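DNA mismatch repair protein MUTS (Thermus aquaticus, PDB 1EWQ) binds mismatched DNA and has a weak ATPase activity, and so probably carries out the mismatch recognition step of DNA repair. Local coordinates at residues Q18-L23 against Y30-Q35; D38-F43 against L92-Q97; T565-N570 against K589-R594; A597-L602 against F608-E613. All blocks are in the same frame, centred on the assembly; numbering follows the deposited sequence.

Interaction 1 (Q18-L23 against Y30-Q35); sequences QQYVEL and YLLLFQ
Y20 of helix 15-26 lies against F34 of strand 31-36, and its side chain can be followed outward as an example of how one residue ties a helix to a sheet. The methylene CB sits over one face of the F34 ring, 3.7 Å from the ring centroid and displaced toward the rim, a CH-pi contact in which CB comes within 3.5 Å of F34 CE2. With CG anti to the backbone N (chi1 163°), the phenol is carried along the strand rather than stacked on its neighbour: the two ring planes meet obliquely at 58°. CD1 then touches F34 CB and CG, and CE1, a step further out, reaches the CD2 branch of L32 at 3.9 Å. At the tip, OH shares a water with the strand backbone. That water donates to L32 O at 2.7 Å, and OH also bonds to the backbone N of F43, so the polar end of this buried residue has two partners.

The other contacts close round F34 and L32. L23 brings CD1 to the edge of the F34 ring, near its plane, 3.7 Å from CE1, while its CB meets L32 CD1. One turn earlier, Q19 runs extended past the ring, its CG at the edge in plane and its OE1 obliquely 3.5 Å from F34 CZ; its NE2 is bonded to V108 O. No hydrogen bond joins the two segments directly. The result is a helix packed roughly antiparallel (151°) on a strand, mainly through apolar side chains, the helix-on-sheet layering of the mixed alpha/beta mismatch-recognition domain I of MutS.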
# COMPACT_ATOMS: atom_id res chain seq x y z
N GLN C 18 -22.44 24.00 18.69
CA GLN C 18 -21.68 24.56 19.80
C GLN C 18 -21.20 23.40 20.65
O GLN C 18 -20.01 23.26 20.90
CB GLN C 18 -22.56 25.48 20.65
CG GLN C 18 -22.40 26.95 20.32
CD GLN C 18 -20.99 27.45 20.58
OE1 GLN C 18 -20.47 27.33 21.69
NE2 GLN C 18 -20.36 28.02 19.55
N GLN C 19 -22.14 22.57 21.08
CA GLN C 19 -21.84 21.40 21.89
C GLN C 19 -20.73 20.62 21.18
O GLN C 19 -19.84 20.07 21.82
CB GLN C 19 -23.10 20.54 22.02
CG GLN C 19 -22.94 19.27 22.82
CD GLN C 19 -24.23 18.48 22.92
OE1 GLN C 19 -24.82 18.11 21.91
NE2 GLN C 19 -24.67 18.21 24.15
N TYR C 20 -20.80 20.60 19.85
CA TYR C 20 -19.82 19.91 19.01
C TYR C 20 -18.44 20.56 19.03
O TYR C 20 -17.44 19.91 19.34
CB TYR C 20 -20.34 19.86 17.56
CG TYR C 20 -19.28 19.55 16.52
CD1 TYR C 20 -18.73 18.27 16.43
CD2 TYR C 20 -18.84 20.53 15.65
CE1 TYR C 20 -17.75 17.99 15.47
CE2 TYR C 20 -17.86 20.25 14.69
CZ TYR C 20 -17.32 18.98 14.61
OH TYR C 20 -16.35 18.71 13.67
N VAL C 21 -18.40 21.83 18.66
CA VAL C 21 -17.16 22.60 18.61
C VAL C 21 -16.44 22.66 19.95
O VAL C 21 -15.21 22.68 20.00
CB VAL C 21 -17.44 24.04 18.10
CG1 VAL C 21 -16.23 24.94 18.32
CG2 VAL C 21 -17.79 24.00 16.61
N GLU C 22 -17.21 22.68 21.04
CA GLU C 22 -16.64 22.74 22.38
C GLU C 22 -15.79 21.51 22.67
O GLU C 22 -14.65 21.61 23.12
CB GLU C 22 -17.76 22.83 23.42
CG GLU C 22 -17.36 23.53 24.70
CD GLU C 22 -17.29 25.03 24.54
OE1 GLU C 22 -18.35 25.64 24.23
OE2 GLU C 22 -16.19 25.61 24.70
N LEU C 23 -16.36 20.33 22.40
CA LEU C 23 -15.66 19.07 22.62
C LEU C 23 -14.48 18.94 21.68
O LEU C 23 -13.37 18.58 22.09
CB LEU C 23 -16.62 17.89 22.41
CG LEU C 23 -17.82 17.77 23.34
CD1 LEU C 23 -18.76 16.68 22.84
CD2 LEU C 23 -17.35 17.48 24.75
N TYR C 30 -7.08 14.69 17.61
CA TYR C 30 -7.96 13.55 17.37
C TYR C 30 -9.05 13.96 16.39
O TYR C 30 -9.39 15.14 16.29
CB TYR C 30 -8.64 13.09 18.66
CG TYR C 30 -7.71 12.59 19.73
CD1 TYR C 30 -6.85 13.46 20.40
CD2 TYR C 30 -7.67 11.24 20.08
CE1 TYR C 30 -5.99 13.00 21.39
CE2 TYR C 30 -6.82 10.77 21.06
CZ TYR C 30 -5.98 11.66 21.71
OH TYR C 30 -5.12 11.19 22.67
N LEU C 31 -9.58 12.99 15.66
CA LEU C 31 -10.67 13.27 14.75
C LEU C 31 -11.88 12.95 15.61
O LEU C 31 -12.08 11.80 16.01
CB LEU C 31 -10.65 12.37 13.52
CG LEU C 31 -11.80 12.66 12.54
CD1 LEU C 31 -11.76 14.13 12.14
CD2 LEU C 31 -11.69 11.77 11.32
N LEU C 32 -12.67 13.97 15.90
CA LEU C 32 -13.85 13.81 16.74
C LEU C 32 -15.08 13.32 15.99
O LEU C 32 -15.47 13.90 14.97
CB LEU C 32 -14.16 15.13 17.45
CG LEU C 32 -15.17 15.08 18.60
CD1 LEU C 32 -14.74 16.04 19.68
CD2 LEU C 32 -16.56 15.41 18.09
N LEU C 33 -15.66 12.23 16.48
CA LEU C 33 -16.85 11.63 15.90
C LEU C 33 -17.97 12.00 16.86
O LEU C 33 -18.09 11.43 17.95
CB LEU C 33 -16.69 10.12 15.78
CG LEU C 33 -15.56 9.71 14.83
CD1 LEU C 33 -15.43 8.20 14.77
CD2 LEU C 33 -15.83 10.26 13.44
N PHE C 34 -18.77 12.97 16.45
CA PHE C 34 -19.87 13.52 17.24
C PHE C 34 -21.19 12.80 16.99
O PHE C 34 -21.80 12.95 15.93
CB PHE C 34 -20.00 15.00 16.90
CG PHE C 34 -20.82 15.79 17.87
CD1 PHE C 34 -20.49 15.84 19.22
CD2 PHE C 34 -21.90 16.56 17.41
CE1 PHE C 34 -21.21 16.64 20.11
CE2 PHE C 34 -22.62 17.36 18.29
CZ PHE C 34 -22.28 17.40 19.64
N GLN C 35 -21.63 12.03 17.98
CA GLN C 35 -22.88 11.28 17.89
C GLN C 35 -24.13 12.15 17.90
O GLN C 35 -24.31 12.99 18.78
CB GLN C 35 -22.93 10.27 19.05
CG GLN C 35 -24.32 9.98 19.62
CD GLN C 35 -25.11 8.99 18.80
OE1 GLN C 35 -25.83 8.14 19.34
NE2 GLN C 35 -25.00 9.09 17.48
O HOH W 1 -14.50 16.33 14.14

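Interaction 2 (D38-F43 against L92-Q97); sequences DFYECF and LAVADQ. With nucleotides of chain A; nucleotides of chain B.
Y40 reaches from strand 39-43 to strand 92-97 and ends at D96, its OH donating to OD1 across a modelled distance of 2.3 Å, too short for its exact length to be trusted. The carboxylate oxygen lies at the edge of the phenol ring, near its plane, and the ring and carboxylate planes are turned 46° apart. A95 O approaches the same edge, 3.7 Å from CE2. The CG1 branch of V94 comes in obliquely, 3.5 Å from the hydroxyl oxygen.

The tyrosine has to span because the two strands are not neighbours: strand 31-36 runs between them in the mixed sheet of domain I, and Y40 passes over Q35 on the way. CG lies anti to the carbonyl carbon (chi1 -88°), which swings the ring toward D96. Beyond the sheet, F78 of helix 78-87 meets the Y40 ring and also touches V94, while T113 of strand 110-116 adjoins D96.

Residues on either side of Y40 in sequence serve the DNA. F39 lays its ring over the face of thymine DT13 of chain A, CE2 3.4 Å from C6, and its CZ edge comes equally close to N3 of the adjacent DG14 of chain A. E41 accepts a nearly straight bond (174°) from N3 of DT13 of chain A to its OE2, 2.6 Å long. F39 and E41 are the Phe-X-Glu pair of the family; in MutS proteins the phenylalanine stacks on a mismatched or unpaired base and the glutamate hydrogen-bonds to it. Their strand is held in place by backbone bonds, E41 to F34 on one flank and Y40 to I73 on the other. Further along, Q97 uses NE2 to bond a DNA phosphate and OE1 to bond G37 N.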
# COMPACT_ATOMS: atom_id res chain seq x y z
N ASP C 38 -28.51 8.14 15.20
CA ASP C 38 -27.84 6.91 14.77
C ASP C 38 -26.65 7.15 13.84
O ASP C 38 -26.29 6.28 13.05
CB ASP C 38 -28.84 5.99 14.09
CG ASP C 38 -29.98 5.59 15.01
OD1 ASP C 38 -29.71 5.08 16.11
OD2 ASP C 38 -31.14 5.79 14.61
N PHE C 39 -26.05 8.33 13.95
CA PHE C 39 -24.89 8.67 13.13
C PHE C 39 -23.81 9.39 13.92
O PHE C 39 -24.11 10.14 14.85
CB PHE C 39 -25.29 9.57 11.95
CG PHE C 39 -26.03 8.86 10.85
CD1 PHE C 39 -27.38 8.53 11.00
CD2 PHE C 39 -25.39 8.52 9.67
CE1 PHE C 39 -28.06 7.87 9.98
CE2 PHE C 39 -26.07 7.87 8.64
CZ PHE C 39 -27.41 7.54 8.80
N TYR C 40 -22.56 9.14 13.56
CA TYR C 40 -21.41 9.82 14.16
C TYR C 40 -21.07 10.83 13.08
O TYR C 40 -20.65 10.46 11.98
CB TYR C 40 -20.22 8.87 14.33
CG TYR C 40 -20.23 8.11 15.62
CD1 TYR C 40 -20.27 6.72 15.64
CD2 TYR C 40 -20.19 8.78 16.85
CE1 TYR C 40 -20.27 6.01 16.83
CE2 TYR C 40 -20.19 8.09 18.05
CZ TYR C 40 -20.22 6.70 18.04
OH TYR C 40 -20.20 6.00 19.22
N GLU C 41 -21.26 12.11 13.39
CA GLU C 41 -21.03 13.15 12.39
C GLU C 41 -19.84 14.06 12.65
O GLU C 41 -19.33 14.16 13.78
CB GLU C 41 -22.30 13.99 12.25
CG GLU C 41 -23.58 13.19 12.43
CD GLU C 41 -24.84 14.04 12.30
OE1 GLU C 41 -24.86 15.16 12.85
OE2 GLU C 41 -25.80 13.57 11.66
N CYS C 42 -19.40 14.72 11.58
CA CYS C 42 -18.29 15.66 11.62
C CYS C 42 -18.75 16.87 10.83
O CYS C 42 -19.52 16.72 9.88
CB CYS C 42 -17.04 15.07 10.95
SG CYS C 42 -16.33 13.66 11.80
N PHE C 43 -18.30 18.06 11.21
CA PHE C 43 -18.69 19.28 10.51
C PHE C 43 -17.47 20.10 10.08
O PHE C 43 -16.33 19.77 10.44
CB PHE C 43 -19.61 20.13 11.41
CG PHE C 43 -20.78 19.37 11.97
CD1 PHE C 43 -20.73 18.82 13.24
CD2 PHE C 43 -21.93 19.19 11.21
CE1 PHE C 43 -21.81 18.10 13.75
CE2 PHE C 43 -23.01 18.47 11.71
CZ PHE C 43 -22.95 17.93 12.99
N LEU C 92 -8.90 8.75 17.16
CA LEU C 92 -10.32 9.08 17.24
C LEU C 92 -10.86 9.39 18.63
O LEU C 92 -10.65 8.63 19.58
CB LEU C 92 -11.14 7.94 16.64
CG LEU C 92 -10.67 7.37 15.31
CD1 LEU C 92 -11.48 6.12 14.98
CD2 LEU C 92 -10.79 8.41 14.22
N ALA C 93 -11.57 10.50 18.73
CA ALA C 93 -12.21 10.90 19.98
C ALA C 93 -13.69 10.63 19.75
O ALA C 93 -14.31 11.23 18.87
CB ALA C 93 -11.97 12.38 20.26
N VAL C 94 -14.25 9.70 20.52
CA VAL C 94 -15.64 9.31 20.38
C VAL C 94 -16.54 10.04 21.36
O VAL C 94 -16.43 9.86 22.58
CB VAL C 94 -15.81 7.79 20.58
CG1 VAL C 94 -17.28 7.41 20.60
CG2 VAL C 94 -15.09 7.05 19.47
N ALA C 95 -17.42 10.88 20.83
CA ALA C 95 -18.36 11.62 21.65
C ALA C 95 -19.73 11.00 21.45
O ALA C 95 -20.29 11.04 20.35
CB ALA C 95 -18.37 13.07 21.24
N ASP C 96 -20.28 10.42 22.51
CA ASP C 96 -21.60 9.80 22.44
C ASP C 96 -22.64 10.58 23.23
O ASP C 96 -22.33 11.55 23.93
CB ASP C 96 -21.56 8.37 22.99
CG ASP C 96 -20.66 7.46 22.19
OD1 ASP C 96 -20.72 7.49 20.95
OD2 ASP C 96 -19.89 6.69 22.82
N GLN C 97 -23.89 10.15 23.10
CA GLN C 97 -24.99 10.75 23.83
C GLN C 97 -25.04 9.98 25.14
O GLN C 97 -25.36 8.79 25.17
CB GLN C 97 -26.29 10.61 23.03
CG GLN C 97 -26.29 11.44 21.75
CD GLN C 97 -27.54 11.28 20.91
OE1 GLN C 97 -27.76 12.03 19.97
NE2 GLN C 97 -28.35 10.28 21.25
P DT A 13 -27.67 13.20 2.22
OP1 DT A 13 -27.17 13.88 1.00
OP2 DT A 13 -28.98 12.51 2.20
O5' DT A 13 -26.57 12.17 2.71
C5' DT A 13 -26.34 12.07 4.10
C4' DT A 13 -24.95 11.58 4.39
O4' DT A 13 -24.72 11.96 5.76
C3' DT A 13 -24.84 10.06 4.34
O3' DT A 13 -23.53 9.65 3.93
C2' DT A 13 -25.19 9.63 5.75
C1' DT A 13 -24.88 10.85 6.62
N1 DT A 13 -25.94 11.20 7.59
C2 DT A 13 -25.57 11.93 8.70
O2 DT A 13 -24.43 12.32 8.90
N3 DT A 13 -26.59 12.18 9.58
C4 DT A 13 -27.91 11.80 9.46
O4 DT A 13 -28.71 12.08 10.35
C5 DT A 13 -28.24 11.07 8.26
C7 DT A 13 -29.65 10.65 8.02
C6 DT A 13 -27.24 10.80 7.40
P DG A 14 -23.37 8.55 2.76
OP1 DG A 14 -21.93 8.45 2.41
OP2 DG A 14 -24.36 8.84 1.69
O5' DG A 14 -23.82 7.19 3.44
C5' DG A 14 -23.17 6.72 4.61
C4' DG A 14 -23.93 5.53 5.16
O4' DG A 14 -25.20 5.97 5.70
C3' DG A 14 -24.26 4.47 4.11
O3' DG A 14 -24.12 3.18 4.69
C2' DG A 14 -25.70 4.78 3.73
C1' DG A 14 -26.28 5.36 5.01
N9 DG A 14 -27.30 6.38 4.80
C8 DG A 14 -27.24 7.42 3.89
N7 DG A 14 -28.28 8.20 3.93
C5 DG A 14 -29.09 7.65 4.92
C6 DG A 14 -30.35 8.07 5.42
O6 DG A 14 -31.03 9.04 5.07
N1 DG A 14 -30.82 7.23 6.42
C2 DG A 14 -30.15 6.13 6.90
N2 DG A 14 -30.75 5.47 7.90
N3 DG A 14 -28.97 5.72 6.44
C4 DG A 14 -28.51 6.52 5.46
P DC B 12 -36.04 6.42 15.21
OP1 DC B 12 -35.61 5.14 15.81
OP2 DC B 12 -37.42 6.92 15.43
O5' DC B 12 -35.00 7.54 15.67
C5' DC B 12 -33.61 7.22 15.74
C4' DC B 12 -32.80 8.44 16.11
O4' DC B 12 -32.82 9.39 15.01
C3' DC B 12 -33.27 9.20 17.34
O3' DC B 12 -32.11 9.63 18.06
C2' DC B 12 -34.05 10.37 16.77
C1' DC B 12 -33.34 10.64 15.44
N1 DC B 12 -34.22 11.12 14.35
C2 DC B 12 -33.69 11.99 13.38
O2 DC B 12 -32.53 12.40 13.51
N3 DC B 12 -34.46 12.36 12.33
C4 DC B 12 -35.71 11.92 12.24
N4 DC B 12 -36.43 12.30 11.18
C5 DC B 12 -36.29 11.08 13.24
C6 DC B 12 -35.52 10.71 14.27

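Interaction 3 (T565-N570 against K589-R594); sequences TEFVPN and KSTFLR. With SO4 (sulfate ion), chain E.
F567 and T591 are brought together by their first torsions: CG of the phenylalanine stands anti to its own backbone N (chi1 -162°), and T591 holds OG1 anti to its carbonyl carbon (chi1 -70°), which leaves the methyl CG2 anti to the backbone N and turned to the loop. The side chains arrive from opposite directions, and the methyl meets the ring at its edge, in plane, 3.4 Å from CE1 and 3.6 Å from CZ. A second touch lies further along, where N570 CB sits obliquely to the F592 ring, 3.7 Å from CE1. The amide of N570 is occupied by strand 723-730: OD1 takes V728 N and ND2 gives to H726 O. F592 itself packs on V728 and I581, so the first turns of the helix are seated between loop and sheet.

At the N-terminal end of the helix sits a sulfate ion, probably from the crystallisation liquor. S590 grips it twice, N to O4 at 2.8 Å and OG to O1 at 2.7 Å, and M586 N adds another bond. K589 turns its NZ to the carbonyls of I581 and G583. The strand-loop-helix unit of strand 578-582 and helix 589-603 holds the P-loop (Walker A), the predicted ATP site of MutS, with the sulfate probably marking a phosphate position.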
# COMPACT_ATOMS: atom_id res chain seq x y z
N THR C 565 11.84 -25.42 0.01
CA THR C 565 12.81 -25.99 -0.94
C THR C 565 13.52 -27.20 -0.35
O THR C 565 13.55 -27.37 0.87
CB THR C 565 13.90 -24.96 -1.31
OG1 THR C 565 13.28 -23.73 -1.70
CG2 THR C 565 14.74 -25.47 -2.46
N GLU C 566 14.09 -28.04 -1.21
CA GLU C 566 14.84 -29.20 -0.73
C GLU C 566 16.09 -28.64 -0.08
O GLU C 566 16.87 -27.92 -0.72
CB GLU C 566 15.25 -30.14 -1.88
CG GLU C 566 14.15 -31.06 -2.37
CD GLU C 566 13.00 -30.29 -2.98
OE1 GLU C 566 13.26 -29.48 -3.91
OE2 GLU C 566 11.85 -30.48 -2.54
N PHE C 567 16.29 -28.96 1.18
CA PHE C 567 17.44 -28.45 1.90
C PHE C 567 18.49 -29.52 2.11
O PHE C 567 18.17 -30.69 2.33
CB PHE C 567 16.99 -27.91 3.26
CG PHE C 567 17.99 -27.00 3.89
CD1 PHE C 567 17.99 -25.64 3.60
CD2 PHE C 567 18.95 -27.49 4.77
CE1 PHE C 567 18.93 -24.80 4.16
CE2 PHE C 567 19.89 -26.66 5.33
CZ PHE C 567 19.89 -25.30 5.03
N VAL C 568 19.75 -29.11 2.03
CA VAL C 568 20.87 -30.01 2.26
C VAL C 568 21.35 -29.80 3.69
O VAL C 568 21.89 -28.75 4.02
CB VAL C 568 22.03 -29.73 1.29
CG1 VAL C 568 23.21 -30.62 1.64
CG2 VAL C 568 21.59 -29.98 -0.14
N PRO C 569 21.14 -30.79 4.57
CA PRO C 569 21.57 -30.67 5.97
C PRO C 569 23.09 -30.52 6.09
O PRO C 569 23.83 -30.89 5.19
CB PRO C 569 21.05 -31.96 6.60
CG PRO C 569 19.86 -32.33 5.74
CD PRO C 569 20.41 -32.05 4.35
N ASN C 570 23.54 -29.97 7.21
CA ASN C 570 24.97 -29.78 7.44
C ASN C 570 25.33 -29.90 8.90
O ASN C 570 24.51 -29.64 9.77
CB ASN C 570 25.44 -28.43 6.92
CG ASN C 570 25.89 -28.49 5.48
OD1 ASN C 570 26.85 -29.19 5.16
ND2 ASN C 570 25.22 -27.75 4.61
N LYS C 589 26.43 -20.41 2.11
CA LYS C 589 27.23 -20.04 3.27
C LYS C 589 26.39 -19.23 4.25
O LYS C 589 26.39 -19.50 5.45
CB LYS C 589 28.49 -19.24 2.87
CG LYS C 589 29.45 -20.02 1.97
CD LYS C 589 30.91 -19.55 2.07
CE LYS C 589 31.09 -18.12 1.63
NZ LYS C 589 32.52 -17.71 1.69
N SER C 590 25.65 -18.25 3.72
CA SER C 590 24.82 -17.40 4.57
C SER C 590 23.72 -18.17 5.27
O SER C 590 23.42 -17.92 6.44
CB SER C 590 24.21 -16.27 3.76
OG SER C 590 25.22 -15.35 3.43
N THR C 591 23.10 -19.08 4.54
CA THR C 591 22.03 -19.90 5.09
C THR C 591 22.60 -20.76 6.22
O THR C 591 21.94 -20.99 7.22
CB THR C 591 21.40 -20.79 4.00
OG1 THR C 591 20.66 -19.96 3.09
CG2 THR C 591 20.46 -21.82 4.60
N PHE C 592 23.84 -21.23 6.04
CA PHE C 592 24.49 -22.05 7.05
C PHE C 592 24.66 -21.24 8.33
O PHE C 592 24.43 -21.74 9.43
CB PHE C 592 25.86 -22.52 6.54
CG PHE C 592 26.58 -23.42 7.50
CD1 PHE C 592 26.04 -24.65 7.88
CD2 PHE C 592 27.82 -23.05 8.01
CE1 PHE C 592 26.73 -25.50 8.75
CE2 PHE C 592 28.52 -23.89 8.89
CZ PHE C 592 27.97 -25.12 9.26
N LEU C 593 25.06 -19.98 8.19
CA LEU C 593 25.22 -19.11 9.35
C LEU C 593 23.88 -18.92 10.04
O LEU C 593 23.75 -19.17 11.23
CB LEU C 593 25.76 -17.73 8.97
CG LEU C 593 27.17 -17.57 8.40
CD1 LEU C 593 27.65 -16.13 8.60
CD2 LEU C 593 28.11 -18.52 9.08
N ARG C 594 22.88 -18.50 9.28
CA ARG C 594 21.56 -18.26 9.85
C ARG C 594 20.92 -19.49 10.48
O ARG C 594 20.29 -19.37 11.54
CB ARG C 594 20.61 -17.69 8.79
CG ARG C 594 21.04 -16.34 8.20
CD ARG C 594 19.99 -15.83 7.23
NE ARG C 594 20.47 -14.70 6.45
CZ ARG C 594 20.91 -14.78 5.19
NH1 ARG C 594 20.91 -15.95 4.55
NH2 ARG C 594 21.36 -13.69 4.58
S SO4 E . 25.88 -16.75 0.19
O1 SO4 E . 25.56 -15.42 0.75
O2 SO4 E . 25.42 -16.80 -1.21
O3 SO4 E . 27.33 -16.98 0.22
O4 SO4 E . 25.20 -17.81 0.95

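Interaction 4 (A597-L602 against F608-E613); sequences ALIALL and FVPAEE
I599 is the first residue of the helical segment to meet the returning chain, and it does so with both branches and its backbone. CG2 lies against V609, 3.8 Å from CB, the two side chains crossing at about a right angle. CG1 runs past the proline ring in the opposite direction and comes 3.9 Å from P610 CG. The carbonyl oxygen of I599 is close to V609 CG1, at 3.3 Å. One turn later L602 completes the patch: its CB meets the same V609 CG1 at 3.8 Å, and its CD1 reaches P610 CD at 3.6 Å. V609 holds CG1 anti to the carbonyl carbon (chi1 -56°), which brings that methyl up against both I599 O and L602 CB.

No hydrogen bond crosses the contact; the side-chain packing is apolar, and the touching residues are buried. P610 stands at the centre of an inverse gamma turn, with a weak bond from A611 N to V609 O, and the chain bends there toward strand 613-616. E612 and E613 then form a classic beta bulge opposite R554 and both make salt bridges to it. Around this corner I599 also touches I553 of strand 551-556, L602 packs on L272 and L276 of helix 272-276, and F608 turns the other way into helix 299-314.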
# COMPACT_ATOMS: atom_id res chain seq x y z
N ALA C 597 22.15 -19.89 14.01
CA ALA C 597 21.52 -18.97 14.95
C ALA C 597 20.09 -19.41 15.25
O ALA C 597 19.63 -19.34 16.40
CB ALA C 597 21.53 -17.56 14.37
N LEU C 598 19.37 -19.86 14.23
CA LEU C 598 17.99 -20.27 14.45
C LEU C 598 17.88 -21.51 15.33
O LEU C 598 17.01 -21.58 16.20
CB LEU C 598 17.27 -20.48 13.11
CG LEU C 598 17.06 -19.16 12.37
CD1 LEU C 598 16.51 -19.42 10.96
CD2 LEU C 598 16.13 -18.27 13.17
N ILE C 599 18.75 -22.48 15.11
CA ILE C 599 18.72 -23.69 15.93
C ILE C 599 18.95 -23.31 17.40
O ILE C 599 18.25 -23.80 18.29
CB ILE C 599 19.80 -24.70 15.47
CG1 ILE C 599 19.39 -25.29 14.11
CG2 ILE C 599 20.01 -25.79 16.52
CD1 ILE C 599 20.50 -26.08 13.44
N ALA C 600 19.93 -22.44 17.62
CA ALA C 600 20.27 -21.96 18.97
C ALA C 600 19.09 -21.17 19.54
O ALA C 600 18.75 -21.30 20.72
CB ALA C 600 21.51 -21.08 18.92
N LEU C 601 18.47 -20.35 18.70
CA LEU C 601 17.33 -19.55 19.13
C LEU C 601 16.18 -20.44 19.57
O LEU C 601 15.57 -20.22 20.61
CB LEU C 601 16.87 -18.65 17.99
CG LEU C 601 15.61 -17.79 18.20
CD1 LEU C 601 15.61 -17.15 19.58
CD2 LEU C 601 15.58 -16.72 17.11
N LEU C 602 15.89 -21.46 18.76
CA LEU C 602 14.81 -22.39 19.06
C LEU C 602 15.07 -23.17 20.35
O LEU C 602 14.18 -23.35 21.17
CB LEU C 602 14.60 -23.36 17.89
CG LEU C 602 14.03 -22.76 16.60
CD1 LEU C 602 14.02 -23.81 15.49
CD2 LEU C 602 12.62 -22.25 16.86
N PHE C 608 12.04 -27.90 20.12
CA PHE C 608 12.90 -28.91 19.50
C PHE C 608 13.52 -28.15 18.32
O PHE C 608 13.02 -27.09 17.95
CB PHE C 608 12.06 -30.09 18.99
CG PHE C 608 11.75 -31.13 20.04
CD1 PHE C 608 11.57 -30.77 21.37
CD2 PHE C 608 11.63 -32.47 19.68
CE1 PHE C 608 11.26 -31.73 22.33
CE2 PHE C 608 11.32 -33.45 20.64
CZ PHE C 608 11.13 -33.08 21.96
N VAL C 609 14.57 -28.69 17.71
CA VAL C 609 15.23 -27.98 16.61
C VAL C 609 15.38 -28.84 15.36
O VAL C 609 15.29 -30.07 15.42
CB VAL C 609 16.62 -27.48 17.06
CG1 VAL C 609 16.48 -26.60 18.32
CG2 VAL C 609 17.53 -28.67 17.36
N PRO C 610 15.60 -28.20 14.19
CA PRO C 610 15.76 -28.90 12.92
C PRO C 610 17.14 -29.53 12.73
O PRO C 610 18.03 -28.91 12.15
CB PRO C 610 15.47 -27.81 11.88
CG PRO C 610 16.00 -26.58 12.57
CD PRO C 610 15.47 -26.75 13.97
N ALA C 611 17.31 -30.75 13.21
CA ALA C 611 18.58 -31.46 13.09
C ALA C 611 18.41 -32.92 13.48
O ALA C 611 17.34 -33.32 13.95
CB ALA C 611 19.64 -30.80 13.98
N GLU C 612 19.45 -33.72 13.27
CA GLU C 612 19.40 -35.12 13.65
C GLU C 612 19.74 -35.18 15.13
O GLU C 612 19.14 -35.94 15.88
CB GLU C 612 20.40 -35.94 12.83
CG GLU C 612 19.78 -36.61 11.63
CD GLU C 612 20.80 -37.35 10.79
OE1 GLU C 612 21.81 -37.83 11.35
OE2 GLU C 612 20.59 -37.47 9.56
N GLU C 613 20.70 -34.36 15.53
CA GLU C 613 21.12 -34.28 16.92
C GLU C 613 21.68 -32.89 17.11
O GLU C 613 22.27 -32.32 16.20
CB GLU C 613 22.21 -35.32 17.23
CG GLU C 613 22.63 -35.37 18.71
CD GLU C 613 23.66 -36.45 19.00
OE1 GLU C 613 24.11 -36.58 20.16
OE2 GLU C 613 24.02 -37.18 18.05

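In the fold
From the N terminus, interaction 1 closes the short turn between helix 15-26 and strand 31-36. The chain turns straight into strand 39-43, and interaction 2 spans the following 48 residues to strand 92-97; strand 31-36 lies between its two strands, bonded to both, so interactions 1 and 2 share one sheet beside the DNA. About 56 Å from interaction 2, centre to centre, and on the opposite side of the chain's centre, interaction 3 links the loop before strand 570-574 to the start of helix 589-603. Interaction 4 closes the short return from that helix's later turns toward strand 613-616. All four follow in series; none nests or crosses.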